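Local structure of epoxyqueuosine reductase (Streptococcus thermophilus, 5D6S) at residues D52-E58 and R81-K85; I78-I82 and G159-D163; I94-A98 and V166-I172; L86-S90 and E151-M155. The protein belongs to the epoxyqueuosine reductase (QueG) family and holds a cobalamin and two iron/sulfur clusters in a single chain. All blocks are in the same frame, centred on the assembly; numbering follows the deposited sequence.

Contacts 1 and 2 lie side by side, their centres about 7 Å apart, and share Arg-81 and Ile-82 of helix 78-82; that helix meets segment 52-58 in the first and loop 159-163, beside the cobalamin, in the second. Contact 3, centred about 14 Å from both, packs the helix that follows this loop on the antiparallel sheet. It joins contact 1 through Arg-169, whose NH1 lies 2.8 Å from Asp-52 O, a probable hydrogen bond. Contact 4 is at the sheet's edge, about 12 Å from contact 2 between centres, and the two meet where Met-155 SD comes 3.7 Å from Leu-161 CG. Arg-81, in contact 2, is hydrogen-bonded to the cobalamin through NH1.

Contact 1 (D52-E58 and R81-K85)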
loop_
_atom_site.group_PDB
_atom_site.type_symbol
_atom_site.label_atom_id
_atom_site.label_comp_id
_atom_site.label_asym_id
_atom_site.label_seq_id
_atom_site.Cartn_x
_atom_site.Cartn_y
_atom_site.Cartn_z
ATOM N N ASP A 52 27.714 3.288 0.862
ATOM C CA ASP A 52 28.089 3.166 2.266
ATOM C C ASP A 52 26.936 2.526 2.990
ATOM O O ASP A 52 25.765 2.798 2.679
ATOM C CB ASP A 52 28.385 4.523 2.914
ATOM C CG ASP A 52 29.744 5.076 2.529
ATOM O OD1 ASP A 52 30.528 4.367 1.868
ATOM O OD2 ASP A 52 30.030 6.226 2.903
ATOM N N ASP A 53 27.263 1.685 3.952
ATOM C CA ASP A 53 26.226 0.994 4.657
ATOM C C ASP A 53 25.305 1.955 5.454
ATOM O O ASP A 53 25.484 3.171 5.435
ATOM C CB ASP A 53 26.800 -0.169 5.474
ATOM C CG ASP A 53 27.932 0.226 6.369
ATOM O OD1 ASP A 53 27.710 1.105 7.240
ATOM O OD2 ASP A 53 29.018 -0.393 6.251
ATOM N N PHE A 54 24.285 1.406 6.097
ATOM C CA PHE A 54 23.263 2.205 6.742
ATOM C C PHE A 54 23.129 1.817 8.208
ATOM O O PHE A 54 22.026 1.855 8.748
ATOM C CB PHE A 54 21.893 1.978 6.080
ATOM C CG PHE A 54 21.763 2.499 4.670
ATOM C CD1 PHE A 54 22.274 1.780 3.604
ATOM C CD2 PHE A 54 21.061 3.670 4.415
ATOM C CE1 PHE A 54 22.154 2.243 2.312
ATOM C CE2 PHE A 54 20.930 4.145 3.121
ATOM C CZ PHE A 54 21.475 3.434 2.067
ATOM N N ASP A 55 24.228 1.515 8.885
ATOM C CA ASP A 55 24.103 0.990 10.257
ATOM C C ASP A 55 23.413 1.930 11.254
ATOM O O ASP A 55 23.052 1.487 12.356
ATOM C CB ASP A 55 25.421 0.431 10.850
ATOM C CG ASP A 55 26.662 1.096 10.297
ATOM O OD1 ASP A 55 26.648 2.329 10.084
ATOM O OD2 ASP A 55 27.650 0.359 10.083
ATOM N N TYR A 56 23.188 3.199 10.895
ATOM C CA TYR A 56 22.332 4.046 11.752
ATOM C C TYR A 56 20.908 3.453 11.920
ATOM O O TYR A 56 20.277 3.649 12.956
ATOM C CB TYR A 56 22.300 5.505 11.281
ATOM C CG TYR A 56 21.416 5.858 10.105
ATOM C CD1 TYR A 56 21.869 5.723 8.802
ATOM C CD2 TYR A 56 20.139 6.397 10.304
ATOM C CE1 TYR A 56 21.068 6.085 7.728
ATOM C CE2 TYR A 56 19.322 6.761 9.231
ATOM C CZ TYR A 56 19.790 6.605 7.939
ATOM O OH TYR A 56 18.981 6.954 6.862
ATOM N N LEU A 57 20.466 2.674 10.923
ATOM C CA LEU A 57 19.186 1.954 10.949
ATOM C C LEU A 57 19.149 0.683 11.831
ATOM O O LEU A 57 18.145 0.436 12.508
ATOM C CB LEU A 57 18.765 1.596 9.526
ATOM C CG LEU A 57 18.591 2.785 8.585
ATOM C CD1 LEU A 57 18.300 2.315 7.182
ATOM C CD2 LEU A 57 17.479 3.710 9.056
ATOM N N GLU A 58 20.231 -0.088 11.838
ATOM C CA GLU A 58 20.309 -1.331 12.633
ATOM C C GLU A 58 19.481 -1.301 13.887
ATOM O O GLU A 58 18.555 -2.093 14.060
ATOM C CB GLU A 58 21.747 -1.642 13.078
ATOM C CG GLU A 58 22.473 -2.673 12.242
ATOM C CD GLU A 58 23.179 -3.734 13.076
ATOM O OE1 GLU A 58 22.492 -4.366 13.907
ATOM O OE2 GLU A 58 24.395 -3.974 12.857
ATOM N N ARG A 81 19.936 -5.812 4.592
ATOM C CA ARG A 81 19.166 -4.594 4.580
ATOM C C ARG A 81 20.010 -3.318 4.692
ATOM O O ARG A 81 19.663 -2.277 4.120
ATOM C CB ARG A 81 18.204 -4.645 5.747
ATOM C CG ARG A 81 16.871 -4.053 5.415
ATOM C CD ARG A 81 15.802 -5.096 5.205
ATOM N NE ARG A 81 14.598 -4.546 5.790
ATOM C CZ ARG A 81 13.810 -3.628 5.238
ATOM N NH1 ARG A 81 12.775 -3.185 5.929
ATOM N NH2 ARG A 81 14.011 -3.176 4.012
ATOM N N ILE A 82 21.114 -3.416 5.427
ATOM C CA ILE A 82 21.989 -2.271 5.735
ATOM C C ILE A 82 23.344 -2.279 4.995
ATOM O O ILE A 82 23.968 -1.231 4.857
ATOM C CB ILE A 82 22.284 -2.155 7.246
ATOM C CG1 ILE A 82 22.285 -3.519 7.907
ATOM C CG2 ILE A 82 21.250 -1.281 7.930
ATOM C CD1 ILE A 82 23.034 -3.533 9.210
ATOM N N TYR A 83 23.783 -3.440 4.512
ATOM C CA TYR A 83 25.079 -3.566 3.844
ATOM C C TYR A 83 24.907 -3.822 2.352
ATOM O O TYR A 83 24.849 -4.986 1.922
ATOM C CB TYR A 83 25.906 -4.711 4.481
ATOM C CG TYR A 83 26.172 -4.551 5.971
ATOM C CD1 TYR A 83 26.660 -3.348 6.486
ATOM C CD2 TYR A 83 25.949 -5.600 6.859
ATOM C CE1 TYR A 83 26.902 -3.180 7.845
ATOM C CE2 TYR A 83 26.183 -5.446 8.219
ATOM C CZ TYR A 83 26.665 -4.231 8.711
ATOM O OH TYR A 83 26.881 -4.062 10.064
ATOM N N PRO A 84 24.868 -2.754 1.540
ATOM C CA PRO A 84 24.649 -2.879 0.092
ATOM C C PRO A 84 25.591 -3.824 -0.646
ATOM O O PRO A 84 25.223 -4.358 -1.702
ATOM C CB PRO A 84 24.860 -1.459 -0.425
ATOM C CG PRO A 84 24.516 -0.602 0.707
ATOM C CD PRO A 84 24.952 -1.349 1.941
ATOM N N LYS A 85 26.786 -4.030 -0.105
ATOM C CA LYS A 85 27.762 -4.895 -0.766
ATOM C C LYS A 85 27.327 -6.359 -0.764
ATOM O O LYS A 85 27.766 -7.135 -1.614
ATOM C CB LYS A 85 29.158 -4.732 -0.155
ATOM C CG LYS A 85 29.844 -3.433 -0.552
ATOM C CD LYS A 85 31.054 -3.136 0.321
ATOM C CE LYS A 85 31.367 -1.644 0.334
ATOM N NZ LYS A 85 32.371 -1.328 1.385
#
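Ile-82 packs against the turn where residues 52-54 run into helix 55-67. Its two branches work in different directions. CG2 faces the start of the helix, 3.8 Å from Phe-54 CB and 4.1 Å from Leu-57 CB, a leucine that also borders the cobalamin. CD1 instead reaches the aliphatic part of Glu-58, whose chain crosses that of Ile-82 at about a right angle and places its CD 3.9 Å from Ile-82 CD1. The carboxylate of Glu-58 is turned to another task, since its OE1 forms a salt bridge with Arg-62 one turn along the same helix.

One backbone bond ties the segments together: Phe-54 N donates to Ile-82 O over 2.9 Å, fairly bent at 140° and with the nitrogen only slightly out of the carbonyl plane. That same carbonyl oxygen lies at the edge of the Phe-54 ring. Also near the ring's edge is Pro-84, crossing Phe-54 at about a right angle, with its CG 4.0 Å from Phe-54 CE1.

On the outer side, Asp-53 and Tyr-83 run alongside each other and point the same way. A chi1 of 52° sets Asp-53 CG between its backbone N and carbonyl carbon, which keeps the carboxylate at the edge of the phenol ring, 3.8 Å from Asp-53 CG to Tyr-83 CD1, with the planes 82° apart. One face of that ring is taken by CD1 of its own neighbour Ile-82.

Behind the contact lies helix 163-169, where Phe-54 rests on Val-166 and makes a cation-pi contact with Arg-169, while Pro-84 touches Ile-94 of strand 93-100.

Contact 2 (I78-I82 and G159-D163); sequences IEERI and GALVD
Arg-81 lies along Ala-160 where the short, weakly bonded helix 78-82 meets the loop leading into helix 163-169, forming part of the wall of the cobalamin pocket. Arg-81 loses more surface here than any other residue of the two segments. Its chain bends at chi2 (105°) and again at chi3, curling round the carbonyl of Ala-160 and bringing the guanidinium back to it. NH2 then donates to Ala-160 O over 3.2 Å in a nearly straight bond (174°). The oxygen lies in the guanidinium plane, whereas the nitrogen sits well above the carbonyl plane. The backbone of Arg-81 addresses the same oxygen, with a CA-H...O contact of 3.4 Å from Arg-81 CA to Ala-160 O.

Ala-160 adds its methyl group, which packs against the helix backbone, 3.5 Å from Ala-160 CB to Glu-80 O. NH1 of Arg-81 is hydrogen-bonded to the cobalamin, so this arginine spans protein and ligand. Leu-161 O and Asp-163 N also bond to cobalamin, placing both sides of the contact at the ligand. Val-162, the N-cap residue of helix 163-169, sets CG2 over one face of the guanidinium, toward its rim and 3.7 Å from Arg-81 NH2.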
loop_
_atom_site.group_PDB
_atom_site.type_symbol
_atom_site.label_atom_id
_atom_site.label_comp_id
_atom_site.label_asym_id
_atom_site.label_seq_id
_atom_site.Cartn_x
_atom_site.Cartn_y
_atom_site.Cartn_z
ATOM N N ILE A 78 18.384 -8.896 8.268
ATOM C CA ILE A 78 18.702 -7.496 8.606
ATOM C C ILE A 78 20.038 -7.021 8.034
ATOM O O ILE A 78 20.138 -5.891 7.595
ATOM C CB ILE A 78 18.609 -7.262 10.128
ATOM C CG1 ILE A 78 17.126 -7.143 10.521
ATOM C CG2 ILE A 78 19.353 -6.007 10.546
ATOM C CD1 ILE A 78 16.779 -7.837 11.820
ATOM N N GLU A 79 21.037 -7.900 8.004
ATOM C CA GLU A 79 22.341 -7.572 7.399
ATOM C C GLU A 79 22.203 -7.168 5.950
ATOM O O GLU A 79 22.736 -6.139 5.546
ATOM C CB GLU A 79 23.313 -8.747 7.486
ATOM C CG GLU A 79 24.027 -8.871 8.821
ATOM C CD GLU A 79 23.143 -9.442 9.924
ATOM O OE1 GLU A 79 22.048 -9.979 9.623
ATOM O OE2 GLU A 79 23.549 -9.340 11.109
ATOM N N GLU A 80 21.464 -7.957 5.169
ATOM C CA GLU A 80 21.256 -7.651 3.731
ATOM C C GLU A 80 20.556 -6.286 3.521
ATOM O O GLU A 80 20.580 -5.696 2.430
ATOM C CB GLU A 80 20.471 -8.777 3.026
ATOM C CG GLU A 80 21.354 -9.933 2.581
ATOM C CD GLU A 80 20.615 -11.152 2.040
ATOM O OE1 GLU A 80 21.305 -12.167 1.800
ATOM O OE2 GLU A 80 19.374 -11.131 1.864
ATOM N N ARG A 81 19.936 -5.812 4.592
ATOM C CA ARG A 81 19.166 -4.594 4.580
ATOM C C ARG A 81 20.010 -3.318 4.692
ATOM O O ARG A 81 19.663 -2.277 4.120
ATOM C CB ARG A 81 18.204 -4.645 5.747
ATOM C CG ARG A 81 16.871 -4.053 5.415
ATOM C CD ARG A 81 15.802 -5.096 5.205
ATOM N NE ARG A 81 14.598 -4.546 5.790
ATOM C CZ ARG A 81 13.810 -3.628 5.238
ATOM N NH1 ARG A 81 12.775 -3.185 5.929
ATOM N NH2 ARG A 81 14.011 -3.176 4.012
ATOM N N ILE A 82 21.114 -3.416 5.427
ATOM C CA ILE A 82 21.989 -2.271 5.735
ATOM C C ILE A 82 23.344 -2.279 4.995
ATOM O O ILE A 82 23.968 -1.231 4.857
ATOM C CB ILE A 82 22.284 -2.155 7.246
ATOM C CG1 ILE A 82 22.285 -3.519 7.907
ATOM C CG2 ILE A 82 21.250 -1.281 7.930
ATOM C CD1 ILE A 82 23.034 -3.533 9.210
ATOM N N GLY A 159 13.003 -5.618 -2.989
ATOM C CA GLY A 159 14.414 -5.799 -2.662
ATOM C C GLY A 159 14.700 -5.671 -1.159
ATOM O O GLY A 159 13.822 -5.316 -0.365
ATOM N N ALA A 160 15.968 -5.898 -0.791
ATOM C CA ALA A 160 16.425 -5.935 0.610
ATOM C C ALA A 160 16.669 -4.567 1.243
ATOM O O ALA A 160 16.538 -4.399 2.454
ATOM C CB ALA A 160 17.697 -6.734 0.708
ATOM N N LEU A 161 16.990 -3.584 0.436
ATOM C CA LEU A 161 17.226 -2.254 0.990
ATOM C C LEU A 161 15.957 -1.577 1.508
ATOM O O LEU A 161 14.836 -1.877 1.072
ATOM C CB LEU A 161 17.921 -1.337 -0.034
ATOM C CG LEU A 161 19.315 -1.826 -0.451
ATOM C CD1 LEU A 161 19.922 -0.821 -1.410
ATOM C CD2 LEU A 161 20.225 -2.053 0.744
ATOM N N VAL A 162 16.178 -0.629 2.415
ATOM C CA VAL A 162 15.146 0.278 2.887
ATOM C C VAL A 162 15.005 1.380 1.835
ATOM O O VAL A 162 15.751 2.333 1.837
ATOM C CB VAL A 162 15.508 0.872 4.261
ATOM C CG1 VAL A 162 14.366 1.722 4.774
ATOM C CG2 VAL A 162 15.841 -0.240 5.244
ATOM N N ASP A 163 14.051 1.221 0.921
ATOM C CA ASP A 163 13.885 2.116 -0.233
ATOM C C ASP A 163 13.752 3.581 0.180
ATOM O O ASP A 163 14.017 4.502 -0.586
ATOM C CB ASP A 163 12.620 1.740 -1.009
ATOM C CG ASP A 163 12.735 0.417 -1.727
ATOM O OD1 ASP A 163 13.795 -0.251 -1.598
ATOM O OD2 ASP A 163 11.752 0.048 -2.423
#

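Contact 3 (I94-A98 and V166-I172)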
loop_
_atom_site.group_PDB
_atom_site.type_symbol
_atom_site.label_atom_id
_atom_site.label_comp_id
_atom_site.label_asym_id
_atom_site.label_seq_id
_atom_site.Cartn_x
_atom_site.Cartn_y
_atom_site.Cartn_z
ATOM N N ILE A 94 24.820 4.262 -5.285
ATOM C CA ILE A 94 23.409 3.844 -5.423
ATOM C C ILE A 94 22.620 4.991 -6.023
ATOM O O ILE A 94 22.688 6.111 -5.537
ATOM C CB ILE A 94 22.745 3.488 -4.066
ATOM C CG1 ILE A 94 23.431 2.278 -3.416
ATOM C CG2 ILE A 94 21.275 3.170 -4.267
ATOM C CD1 ILE A 94 23.043 2.041 -1.970
ATOM N N ILE A 95 21.837 4.686 -7.047
ATOM C CA ILE A 95 21.014 5.683 -7.721
ATOM C C ILE A 95 19.563 5.464 -7.334
ATOM O O ILE A 95 18.973 4.441 -7.682
ATOM C CB ILE A 95 21.114 5.559 -9.247
ATOM C CG1 ILE A 95 22.587 5.488 -9.666
ATOM C CG2 ILE A 95 20.381 6.708 -9.914
ATOM C CD1 ILE A 95 22.811 5.173 -11.137
ATOM N N SER A 96 18.997 6.428 -6.618
ATOM C CA SER A 96 17.609 6.364 -6.203
ATOM C C SER A 96 16.745 7.027 -7.245
ATOM O O SER A 96 16.993 8.181 -7.578
ATOM C CB SER A 96 17.404 7.078 -4.870
ATOM O OG SER A 96 16.020 7.170 -4.568
ATOM N N ILE A 97 15.706 6.332 -7.719
ATOM C CA ILE A 97 14.706 6.960 -8.598
ATOM C C ILE A 97 13.363 7.196 -7.901
ATOM O O ILE A 97 13.061 6.583 -6.885
ATOM C CB ILE A 97 14.480 6.185 -9.907
ATOM C CG1 ILE A 97 13.889 4.817 -9.648
ATOM C CG2 ILE A 97 15.791 6.047 -10.647
ATOM C CD1 ILE A 97 13.302 4.222 -10.910
ATOM N N ALA A 98 12.605 8.143 -8.441
ATOM C CA ALA A 98 11.277 8.462 -7.960
ATOM C C ALA A 98 10.384 8.749 -9.157
ATOM O O ALA A 98 10.775 9.494 -10.051
ATOM C CB ALA A 98 11.314 9.661 -7.039
ATOM N N VAL A 166 17.264 5.124 1.426
ATOM C CA VAL A 166 18.103 5.316 0.262
ATOM C C VAL A 166 17.765 6.631 -0.429
ATOM O O VAL A 166 18.649 7.430 -0.705
ATOM C CB VAL A 166 17.947 4.151 -0.734
ATOM C CG1 VAL A 166 18.522 4.513 -2.089
ATOM C CG2 VAL A 166 18.617 2.905 -0.174
ATOM N N ALA A 167 16.483 6.845 -0.704
ATOM C CA ALA A 167 16.026 8.062 -1.367
ATOM C C ALA A 167 16.314 9.337 -0.556
ATOM O O ALA A 167 16.437 10.421 -1.137
ATOM C CB ALA A 167 14.548 7.962 -1.670
ATOM N N LYS A 168 16.400 9.215 0.764
ATOM C CA LYS A 168 16.801 10.347 1.590
ATOM C C LYS A 168 18.287 10.703 1.410
ATOM O O LYS A 168 18.603 11.837 1.038
ATOM C CB LYS A 168 16.516 10.110 3.070
ATOM C CG LYS A 168 16.952 11.291 3.918
ATOM C CD LYS A 168 16.614 11.143 5.381
ATOM C CE LYS A 168 17.714 11.770 6.218
ATOM N NZ LYS A 168 17.533 11.492 7.653
ATOM N N ARG A 169 19.188 9.754 1.677
ATOM C CA ARG A 169 20.622 9.972 1.406
ATOM C C ARG A 169 20.899 10.464 -0.015
ATOM O O ARG A 169 21.934 11.070 -0.248
ATOM C CB ARG A 169 21.491 8.725 1.640
ATOM C CG ARG A 169 21.897 8.472 3.083
ATOM C CD ARG A 169 23.296 7.864 3.236
ATOM N NE ARG A 169 23.687 6.909 2.182
ATOM C CZ ARG A 169 24.159 5.666 2.381
ATOM N NH1 ARG A 169 24.489 4.911 1.331
ATOM N NH2 ARG A 169 24.310 5.162 3.607
ATOM N N ALA A 170 20.019 10.169 -0.961
ATOM C CA ALA A 170 20.241 10.581 -2.338
ATOM C C ALA A 170 19.584 11.918 -2.656
ATOM O O ALA A 170 19.600 12.378 -3.796
ATOM C CB ALA A 170 19.755 9.503 -3.291
ATOM N N GLY A 171 18.991 12.531 -1.644
ATOM C CA GLY A 171 18.309 13.813 -1.801
ATOM C C GLY A 171 17.133 13.805 -2.768
ATOM O O GLY A 171 16.966 14.735 -3.551
ATOM N N ILE A 172 16.300 12.767 -2.697
ATOM C CA ILE A 172 15.003 12.770 -3.418
ATOM C C ILE A 172 14.011 13.594 -2.602
ATOM O O ILE A 172 13.164 14.306 -3.152
ATOM C CB ILE A 172 14.445 11.340 -3.678
ATOM C CG1 ILE A 172 14.900 10.835 -5.040
ATOM C CG2 ILE A 172 12.918 11.315 -3.692
ATOM C CD1 ILE A 172 16.380 10.586 -5.133
#
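This is helix-on-sheet packing: the C-terminal end of helix 163-169 lies against strand 93-100, an inner strand of the four-stranded antiparallel sheet, with Ser-96 facing Ala-167 and Ala-170. Alternation along the strand turns Ile-94, Ser-96 and Ala-98 to the helix, while Ile-95 and Ile-97 point to the other face, where Ile-97 meets helix 128-144. Small residues in the middle let the backbones come close, with Ser-96 CA and Ala-167 CA 5.4 Å apart. Ser-96 CB packs 3.7 Å from Ala-170 CB. With OG anti to the backbone N (chi1 172°), the hydroxyl is directed at the side of the helix, beside CA and CB of Ala-167.

At one end Ile-94 and Val-166 cross at about a right angle, 3.8 Å between Ile-94 CG2 and Val-166 CG1. At the other, the helix closes in a Schellman motif: Gly-171 takes positive phi, and Ile-172 N bonds back to Ala-167 O over 2.8 Å. The turn thus folds Ile-172 down onto the strand. Ile-172 CD1 lies against Ser-96, and its CG2 sits 4.1 Å from Ala-98 CB.

Contact 4 (L86-S90 and E151-M155)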
loop_
_atom_site.group_PDB
_atom_site.type_symbol
_atom_site.label_atom_id
_atom_site.label_comp_id
_atom_site.label_asym_id
_atom_site.label_seq_id
_atom_site.Cartn_x
_atom_site.Cartn_y
_atom_site.Cartn_z
ATOM N N LEU A 86 26.458 -6.725 0.177
ATOM C CA LEU A 86 25.874 -8.072 0.197
ATOM C C LEU A 86 24.929 -8.332 -0.981
ATOM O O LEU A 86 24.707 -9.465 -1.345
ATOM C CB LEU A 86 25.153 -8.323 1.515
ATOM C CG LEU A 86 26.065 -8.392 2.742
ATOM C CD1 LEU A 86 25.265 -8.662 4.016
ATOM C CD2 LEU A 86 27.119 -9.472 2.577
ATOM N N SER A 87 24.387 -7.274 -1.572
ATOM C CA SER A 87 23.588 -7.384 -2.797
ATOM C C SER A 87 24.422 -7.287 -4.081
ATOM O O SER A 87 23.946 -7.698 -5.139
ATOM C CB SER A 87 22.492 -6.300 -2.846
ATOM O OG SER A 87 21.522 -6.481 -1.835
ATOM N N LEU A 88 25.615 -6.693 -4.010
ATOM C CA LEU A 88 26.445 -6.525 -5.217
ATOM C C LEU A 88 27.941 -6.944 -5.080
ATOM O O LEU A 88 28.412 -7.769 -5.867
ATOM C CB LEU A 88 26.301 -5.105 -5.790
ATOM C CG LEU A 88 26.853 -4.856 -7.214
ATOM C CD1 LEU A 88 26.453 -5.906 -8.234
ATOM C CD2 LEU A 88 26.430 -3.486 -7.730
ATOM N N GLU A 89 28.678 -6.383 -4.117
ATOM C CA GLU A 89 30.137 -6.657 -3.947
ATOM C C GLU A 89 30.938 -5.533 -4.584
ATOM O O GLU A 89 31.683 -4.836 -3.892
ATOM C CB GLU A 89 30.606 -8.009 -4.522
ATOM N N SER A 90 30.774 -5.335 -5.890
ATOM C CA SER A 90 31.420 -4.208 -6.606
ATOM C C SER A 90 30.713 -2.854 -6.405
ATOM O O SER A 90 30.843 -1.942 -7.232
ATOM C CB SER A 90 31.521 -4.513 -8.103
ATOM O OG SER A 90 30.281 -4.321 -8.744
ATOM N N GLU A 151 28.320 -2.621 -13.766
ATOM C CA GLU A 151 27.637 -3.668 -13.004
ATOM C C GLU A 151 26.519 -3.070 -12.168
ATOM O O GLU A 151 26.714 -2.044 -11.521
ATOM C CB GLU A 151 28.614 -4.414 -12.104
ATOM C CG GLU A 151 29.522 -5.385 -12.851
ATOM C CD GLU A 151 30.243 -6.364 -11.930
ATOM O OE1 GLU A 151 30.083 -6.283 -10.677
ATOM O OE2 GLU A 151 30.957 -7.241 -12.473
ATOM N N TYR A 152 25.353 -3.722 -12.177
ATOM C CA TYR A 152 24.186 -3.197 -11.461
ATOM C C TYR A 152 23.290 -4.242 -10.819
ATOM O O TYR A 152 23.428 -5.438 -11.039
ATOM C CB TYR A 152 23.346 -2.314 -12.382
ATOM C CG TYR A 152 22.761 -3.016 -13.581
ATOM C CD1 TYR A 152 23.529 -3.266 -14.696
ATOM C CD2 TYR A 152 21.415 -3.389 -13.618
ATOM C CE1 TYR A 152 22.985 -3.881 -15.811
ATOM C CE2 TYR A 152 20.868 -3.994 -14.738
ATOM C CZ TYR A 152 21.671 -4.234 -15.828
ATOM O OH TYR A 152 21.172 -4.876 -16.928
ATOM N N LYS A 153 22.355 -3.744 -10.020
ATOM C CA LYS A 153 21.419 -4.559 -9.272
ATOM C C LYS A 153 20.218 -3.674 -8.941
ATOM O O LYS A 153 20.317 -2.765 -8.127
ATOM C CB LYS A 153 22.119 -5.088 -8.019
ATOM C CG LYS A 153 21.233 -5.735 -6.985
ATOM C CD LYS A 153 20.419 -6.870 -7.562
ATOM C CE LYS A 153 19.836 -7.697 -6.432
ATOM N NZ LYS A 153 18.636 -8.423 -6.908
ATOM N N GLY A 154 19.095 -3.935 -9.600
ATOM C CA GLY A 154 17.890 -3.116 -9.449
ATOM C C GLY A 154 16.963 -3.592 -8.343
ATOM O O GLY A 154 16.773 -4.781 -8.156
ATOM N N MET A 155 16.353 -2.647 -7.638
ATOM C CA MET A 155 15.377 -2.948 -6.594
ATOM C C MET A 155 14.159 -2.027 -6.680
ATOM O O MET A 155 14.295 -0.844 -6.950
ATOM C CB MET A 155 16.020 -2.799 -5.213
ATOM C CG MET A 155 17.055 -3.852 -4.932
ATOM S SD MET A 155 17.756 -3.578 -3.309
ATOM C CE MET A 155 18.701 -5.089 -3.108
#
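The loop between helix 78-82 and strand 93-100 passes over the edge strand 152-155, and Ser-90 and Glu-151 join the two by a side-chain hydrogen bond. Ser-90 OG donates to Glu-151 OE1 over 2.8 Å. The hydroxyl approaches on the anti side of the carboxylate oxygen and 32° out of the carboxylate plane. It is brought there by a chi1 of 78°, which sets OG between the backbone N and carbonyl carbon, while the glutamate chain is extended beyond CG.

Strand 152-155 is an outermost strand of the antiparallel sheet, paired with 190-197 on its inner side. Residues 87-90 run roughly opposite to 151-155, at 157°, and lie over one face with side chains doing the touching. Leu-88 comes down in the middle: its CD2 is 4.1 Å from Glu-151 O, and its CD1 lies 4.2 Å from Tyr-152 O. Both Leu-88 and Ser-87 also reach Ile-196 on the neighbouring strand.

Lys-153 starts out toward the loop but its chain bends at chi2, so only its root packs here, CG 3.8 Å from Ser-87 O, and the amino end leads away. At the buried end of the contact, the extended chain of Met-155 rises from the strand and puts its terminal methyl beneath the loop, with CE 3.4 Å from Ser-87 OG.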